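Local coordinates for protein putative carbonic anhydrase (Streptococcus mutans, PDB 3LAS) that probably catalyses the reversible interconversion of carbon dioxide and hydrogencarbonate as a zinc-dependent, beta-class carbonic anhydrase, at residues V70-S73 with L74-E78; M1-S4 with Y5-F9. One frame throughout, in Å; residues are numbered along the deposited sequence.

Contact 1. Residues V70-S73 with L74-E78; sequences VIRS and LVISE
Val-70 and Leu-74, one helical turn apart, run side by side in the same direction, with Val-70 CG1 3.8 Å from Leu-74 CD1. The Leu-74 side chain leans back over the preceding turn: its CG sits anti to its own carbonyl carbon (chi1 -68°), which brings Leu-74 CG to 3.3 Å from Val-70 O. That oxygen also accepts the bond from Leu-74 N at 2.8 Å. Beyond the pair lie Val-36, Leu-59 and Ile-86, so this flank of the helix is the one laid against the sheet. On another flank the branches of Ile-71 and Val-75 cross obliquely and meet loosely, CG2 to CG2 at 4.2 Å, while Val-75 CG2 also approaches Ile-71 O at 3.2 Å. Arg-72 and Ile-76 make the third i/i+4 pair, lying side by side and pointing the same way. The arginine chain leaves extended and then bends at chi3 (73°), which carries the guanidinium along the isoleucine, Arg-72 NH1 lying 3.8 Å from Ile-76 CD1. Its polar end is held by Asp-69 through a salt bridge and by the carbonyls of Ala-62 and Phe-121 of the second subunit. This probably offsets the cost of burying the charge. Ser-73 OG meets Asp-69 O and the backbone N of Ala-62 of the second subunit; Ser-77 OG bonds to His-57 and Thr-83. Ser-77 N donates to Ser-73 O at 2.8 Å, one of four successive i+4 backbone bonds joining the two turns. With one flank on strands 33-38, 56-61 and 85-91 and another on the partner subunit, this is helix 68-80 of a beta-alpha-beta crossover between parallel strands 56-61 and 85-91, here also part of the dimer interface.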
ATOM      1  N   VAL A  70       3.772  -8.530  -1.146  1.00  7.19           N
ATOM      2  CA  VAL A  70       2.460  -8.453  -1.794  1.00  6.78           C
ATOM      3  C   VAL A  70       1.850  -9.826  -1.737  1.00  7.56           C
ATOM      4  O   VAL A  70       0.649  -9.905  -1.402  1.00  7.96           O
ATOM      5  CB  VAL A  70       2.602  -7.909  -3.208  1.00  6.98           C
ATOM      6  CG1 VAL A  70       1.292  -8.141  -3.974  1.00  9.38           C
ATOM      7  CG2 VAL A  70       2.991  -6.407  -3.154  1.00  8.30           C
ATOM      8  N   ILE A  71       2.560 -10.889  -2.005  1.00  6.93           N
ATOM      9  CA  ILE A  71       1.965 -12.254  -1.960  1.00  8.74           C
ATOM     10  C   ILE A  71       1.583 -12.564  -0.513  1.00  8.19           C
ATOM     11  O   ILE A  71       0.461 -13.058  -0.268  1.00  8.25           O
ATOM     12  CB  ILE A  71       2.910 -13.249  -2.541  1.00  8.95           C
ATOM     13  CG1 ILE A  71       2.947 -12.995  -4.063  1.00 13.14           C
ATOM     14  CG2 ILE A  71       2.410 -14.679  -2.194  1.00 10.36           C
ATOM     15  CD1 ILE A  71       3.969 -13.676  -4.912  1.00 17.64           C
ATOM     16  N   ARG A  72       2.429 -12.258   0.499  1.00  7.69           N
ATOM     17  CA  ARG A  72       2.037 -12.472   1.868  1.00  8.87           C
ATOM     18  C   ARG A  72       0.709 -11.801   2.189  1.00  7.67           C
ATOM     19  O   ARG A  72      -0.187 -12.370   2.845  1.00  8.75           O
ATOM     20  CB  ARG A  72       3.163 -11.922   2.776  1.00  9.35           C
ATOM     21  CG  ARG A  72       2.848 -11.944   4.289  1.00  7.93           C
ATOM     22  CD  ARG A  72       3.823 -11.101   5.062  1.00 10.02           C
ATOM     23  NE  ARG A  72       3.612  -9.662   4.876  1.00  8.52           N
ATOM     24  CZ  ARG A  72       2.844  -8.889   5.646  1.00  7.52           C
ATOM     25  NH1 ARG A  72       2.105  -9.325   6.656  1.00 10.10           N
ATOM     26  NH2 ARG A  72       2.793  -7.582   5.394  1.00  8.25           N
ATOM     27  N   SER A  73       0.627 -10.548   1.752  1.00  7.32           N
ATOM     28  CA  SER A  73      -0.530  -9.748   2.055  1.00  7.50           C
ATOM     29  C   SER A  73      -1.775 -10.256   1.344  1.00  7.53           C
ATOM     30  O   SER A  73      -2.888 -10.209   1.927  1.00  8.09           O
ATOM     31  CB  SER A  73      -0.249  -8.283   1.724  1.00  7.28           C
ATOM     32  OG  SER A  73       0.857  -7.789   2.501  1.00  7.68           O
ATOM     33  N   LEU A  74      -1.624 -10.692   0.099  1.00  7.57           N
ATOM     34  CA  LEU A  74      -2.729 -11.246  -0.618  1.00  7.53           C
ATOM     35  C   LEU A  74      -3.183 -12.553  -0.035  1.00  8.12           C
ATOM     36  O   LEU A  74      -4.397 -12.836  -0.065  1.00  9.00           O
ATOM     37  CB  LEU A  74      -2.407 -11.418  -2.124  1.00  9.17           C
ATOM     38  CG  LEU A  74      -2.245 -10.141  -2.900  1.00  7.80           C
ATOM     39  CD1 LEU A  74      -1.709 -10.411  -4.287  1.00 10.07           C
ATOM     40  CD2 LEU A  74      -3.616  -9.414  -2.993  1.00 12.18           C
ATOM     41  N   VAL A  75      -2.285 -13.424   0.445  1.00  8.56           N
ATOM     42  CA  VAL A  75      -2.728 -14.703   1.033  1.00  8.69           C
ATOM     43  C   VAL A  75      -3.499 -14.350   2.299  1.00  8.75           C
ATOM     44  O   VAL A  75      -4.579 -15.001   2.583  1.00  8.66           O
ATOM     45  CB  VAL A  75      -1.481 -15.546   1.360  1.00 10.43           C
ATOM     46  CG1 VAL A  75      -1.901 -16.726   2.333  1.00 12.76           C
ATOM     47  CG2 VAL A  75      -0.791 -16.004   0.130  1.00 12.32           C
ATOM     48  N   ILE A  76      -3.141 -13.353   3.095  1.00  8.50           N
ATOM     49  CA  ILE A  76      -3.962 -12.946   4.243  1.00  9.82           C
ATOM     50  C   ILE A  76      -5.266 -12.403   3.728  1.00  7.73           C
ATOM     51  O   ILE A  76      -6.376 -12.778   4.236  1.00  9.27           O
ATOM     52  CB  ILE A  76      -3.167 -11.908   5.119  1.00  8.84           C
ATOM     53  CG1 ILE A  76      -2.003 -12.631   5.758  1.00  8.45           C
ATOM     54  CG2 ILE A  76      -4.112 -11.266   6.130  1.00  9.62           C
ATOM     55  CD1 ILE A  76      -0.949 -11.614   6.309  1.00  9.43           C
ATOM     56  N   SER A  77      -5.255 -11.533   2.740  1.00  7.72           N
ATOM     57  CA  SER A  77      -6.517 -10.960   2.219  1.00  7.72           C
ATOM     58  C   SER A  77      -7.514 -12.027   1.756  1.00  7.97           C
ATOM     59  O   SER A  77      -8.707 -11.881   2.003  1.00  8.88           O
ATOM     60  CB  SER A  77      -6.123 -10.037   1.023  1.00  8.34           C
ATOM     61  OG  SER A  77      -7.271  -9.470   0.421  1.00  8.23           O
ATOM     62  N   GLU A  78      -6.974 -13.028   1.066  1.00  7.87           N
ATOM     63  CA  GLU A  78      -7.807 -14.052   0.438  1.00  9.25           C
ATOM     64  C   GLU A  78      -8.216 -15.154   1.404  1.00  9.31           C
ATOM     65  O   GLU A  78      -9.418 -15.534   1.498  1.00 11.36           O
ATOM     66  CB  GLU A  78      -7.061 -14.667  -0.733  1.00  9.27           C
ATOM     67  CG  GLU A  78      -6.959 -13.648  -1.889  1.00 10.83           C
ATOM     68  CD  GLU A  78      -6.079 -13.985  -3.012  1.00 14.16           C
ATOM     69  OE1 GLU A  78      -5.334 -14.978  -2.994  1.00 15.32           O
ATOM     70  OE2 GLU A  78      -6.003 -13.143  -3.982  1.00 15.45           O
TER

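Contact 2. Residues M1-S4 with Y5-F9; sequences MVMS and YFDNF. With GAI (guanidine), chain F.
The start of helix 5-20, with Ser-4 at its N-cap, also forms part of a surface guanidine pocket. Ser-4 N donates to Asp-7 OD2 at 2.9 Å with an N-H...O angle of 164°; the acceptor OD2 uses its anti lone pair, the one facing away from OD1. Asp-7 has CG beside its own backbone N (chi1 -58°), which turns the carboxylate back toward the cap. A separate main-chain bond, from Asp-7 N to Ser-4 O, is weak, at 3.0 Å and 129°. This is one half of a capping box, because the serine hydroxyl does not reach back to Asp-7: Ser-4 OG bonds to Glu-85 of the second subunit, whose carboxylate also accepts Tyr-5 N and Phe-6 N and so covers the first turn from across the interface. Met-3 crosses Asp-7 at about a right angle, its terminal CE bent round to 3.6 Å from Asp-7 CB. Guanidine N2 donates to Asp-7 OD1 at 2.8 Å and lies in plane at the edge of the Phe-6 ring, 3.6 Å from Phe-6 CD2. Glu-164 of the second subunit gives the guanidine a further carboxylate partner.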
ATOM      1  N   MET A   1      12.018  19.287  20.068  1.00 24.70           N
ATOM      2  CA  MET A   1      11.562  18.623  18.821  1.00 24.35           C
ATOM      3  C   MET A   1      10.718  19.568  17.947  1.00 20.73           C
ATOM      4  O   MET A   1       9.957  20.371  18.415  1.00 20.02           O
ATOM      5  CB  MET A   1      10.739  17.357  19.188  1.00 27.89           C
ATOM      6  CG  MET A   1       9.906  16.845  18.072  1.00 30.56           C
ATOM      7  SD  MET A   1       9.115  15.249  18.444  1.00 50.44           S
ATOM      8  CE  MET A   1       7.763  15.305  17.250  1.00 45.88           C
ATOM      9  N   VAL A   2      10.849  19.402  16.663  1.00 17.96           N
ATOM     10  CA  VAL A   2      10.214  20.278  15.703  1.00 16.71           C
ATOM     11  C   VAL A   2       9.024  19.553  15.112  1.00 14.98           C
ATOM     12  O   VAL A   2       9.139  18.380  14.690  1.00 16.22           O
ATOM     13  CB  VAL A   2      11.217  20.651  14.592  1.00 16.53           C
ATOM     14  CG1 VAL A   2      10.556  21.609  13.656  1.00 16.34           C
ATOM     15  CG2 VAL A   2      12.455  21.336  15.188  1.00 17.99           C
ATOM     16  N   MET A   3       7.934  20.258  15.042  1.00 12.64           N
ATOM     17  CA  MET A   3       6.711  19.728  14.391  1.00 13.00           C
ATOM     18  C   MET A   3       6.975  19.419  12.943  1.00 12.79           C
ATOM     19  O   MET A   3       7.920  19.942  12.277  1.00 13.93           O
ATOM     20  CB  MET A   3       5.611  20.749  14.535  1.00 15.07           C
ATOM     21  CG  MET A   3       5.298  20.932  16.029  1.00 19.08           C
ATOM     22  SD  MET A   3       4.059  22.256  16.217  1.00 24.83           S
ATOM     23  CE  MET A   3       2.690  21.250  15.768  1.00 21.87           C
ATOM     24  N   SER A   4       6.148  18.526  12.380  1.00 12.71           N
ATOM     25  CA  SER A   4       6.344  18.069  10.978  1.00 11.37           C
ATOM     26  C   SER A   4       4.947  17.861  10.411  1.00 11.48           C
ATOM     27  O   SER A   4       3.903  18.187  11.005  1.00 11.16           O
ATOM     28  CB  SER A   4       7.245  16.844  10.912  1.00 12.70           C
ATOM     29  OG  SER A   4       6.611  15.769  11.611  1.00 13.52           O
ATOM     30  N   TYR A   5       4.873  17.251   9.207  1.00  9.05           N
ATOM     31  CA  TYR A   5       3.563  17.116   8.621  1.00  9.37           C
ATOM     32  C   TYR A   5       2.691  16.116   9.384  1.00 10.32           C
ATOM     33  O   TYR A   5       1.448  16.229   9.271  1.00 10.03           O
ATOM     34  CB  TYR A   5       3.618  16.757   7.085  1.00 10.97           C
ATOM     35  CG  TYR A   5       3.543  17.975   6.258  1.00 12.09           C
ATOM     36  CD1 TYR A   5       2.318  18.543   5.965  1.00 13.51           C
ATOM     37  CD2 TYR A   5       4.704  18.548   5.711  1.00 15.28           C
ATOM     38  CE1 TYR A   5       2.149  19.686   5.214  1.00 16.16           C
ATOM     39  CE2 TYR A   5       4.574  19.690   4.916  1.00 20.27           C
ATOM     40  CZ  TYR A   5       3.294  20.234   4.699  1.00 21.42           C
ATOM     41  OH  TYR A   5       3.144  21.385   3.895  1.00 32.41           O
ATOM     42  N   PHE A   6       3.280  15.156  10.130  1.00 10.02           N
ATOM     43  CA  PHE A   6       2.452  14.327  10.965  1.00  9.83           C
ATOM     44  C   PHE A   6       1.531  15.169  11.825  1.00 10.21           C
ATOM     45  O   PHE A   6       0.369  14.809  12.033  1.00  9.63           O
ATOM     46  CB  PHE A   6       3.394  13.472  11.820  1.00 11.98           C
ATOM     47  CG  PHE A   6       2.674  12.598  12.806  1.00 11.43           C
ATOM     48  CD1 PHE A   6       1.967  11.519  12.368  1.00 12.79           C
ATOM     49  CD2 PHE A   6       2.643  12.939  14.144  1.00 13.44           C
ATOM     50  CE1 PHE A   6       1.265  10.687  13.307  1.00 14.88           C
ATOM     51  CE2 PHE A   6       1.930  12.140  15.084  1.00 14.66           C
ATOM     52  CZ  PHE A   6       1.264  11.027  14.675  1.00 13.15           C
ATOM     53  N   ASP A   7       2.028  16.281  12.429  1.00  9.28           N
ATOM     54  CA  ASP A   7       1.138  17.122  13.266  1.00 11.01           C
ATOM     55  C   ASP A   7       0.089  17.759  12.491  1.00 10.55           C
ATOM     56  O   ASP A   7      -1.037  17.839  12.955  1.00 12.32           O
ATOM     57  CB  ASP A   7       2.024  18.233  13.965  1.00 11.46           C
ATOM     58  CG  ASP A   7       3.070  17.608  14.767  1.00 14.13           C
ATOM     59  OD1 ASP A   7       2.795  17.032  15.898  1.00 17.31           O
ATOM     60  OD2 ASP A   7       4.240  17.516  14.387  1.00 13.21           O
ATOM     61  N   ASN A   8       0.306  18.127  11.234  1.00 10.54           N
ATOM     62  CA  ASN A   8      -0.736  18.617  10.378  1.00 10.96           C
ATOM     63  C   ASN A   8      -1.792  17.535  10.194  1.00 11.20           C
ATOM     64  O   ASN A   8      -3.009  17.816  10.205  1.00 12.01           O
ATOM     65  CB  ASN A   8      -0.290  19.121   9.017  1.00 13.56           C
ATOM     66  CG  ASN A   8       0.668  20.214   8.998  1.00 19.83           C
ATOM     67  OD1 ASN A   8       1.774  20.075   9.500  1.00 22.13           O
ATOM     68  ND2 ASN A   8       0.363  21.234   8.140  1.00 25.54           N
ATOM     69  N   PHE A   9      -1.378  16.277   9.962  1.00 10.22           N
ATOM     70  CA  PHE A   9      -2.345  15.209   9.705  1.00 10.82           C
ATOM     71  C   PHE A   9      -3.210  14.941  10.930  1.00  9.90           C
ATOM     72  O   PHE A   9      -4.417  14.717  10.806  1.00 10.38           O
ATOM     73  CB  PHE A   9      -1.575  13.905   9.346  1.00 10.23           C
ATOM     74  CG  PHE A   9      -0.762  13.948   8.086  1.00 10.08           C
ATOM     75  CD1 PHE A   9      -0.894  14.989   7.175  1.00 11.53           C
ATOM     76  CD2 PHE A   9       0.178  12.938   7.892  1.00 12.85           C
ATOM     77  CE1 PHE A   9      -0.054  15.018   6.012  1.00 12.88           C
ATOM     78  CE2 PHE A   9       0.958  12.990   6.740  1.00 13.78           C
ATOM     79  CZ  PHE A   9       0.879  13.963   5.855  1.00 12.65           C
TER
HETATM   80  C   GAI F 170       5.184  14.414  16.215  1.00 21.45           C
HETATM   81  N1  GAI F 170       5.622  15.316  15.403  1.00 22.61           N
HETATM   82  N2  GAI F 170       4.128  14.759  16.897  1.00 17.97           N
HETATM   83  N3  GAI F 170       5.794  13.185  16.358  1.00 21.75           N

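Along the chain contact 2 comes first, at the N-terminal tip of helix 5-20, and contact 1 follows within helix 68-80; strands 33-38 and 56-61 lie between them. Their centres are about 32 Å apart and their nearest atoms about 20 Å, so they do not touch and share no helix. The centre of contact 1, packed on the mixed sheet, is about 13 Å from the centre of the chain, that of contact 2, on the surface, about 25 Å. What they have in common is the second subunit: residues 72-76 meet its Asn-61, Ala-62 and Leu-108, and residues 4-6 its Glu-85 and Glu-164, with Phe-9 on its Leu-51. The two contacts thus meet the partner at two well-separated places, one beside the sheet and one through the projecting N-terminal helix.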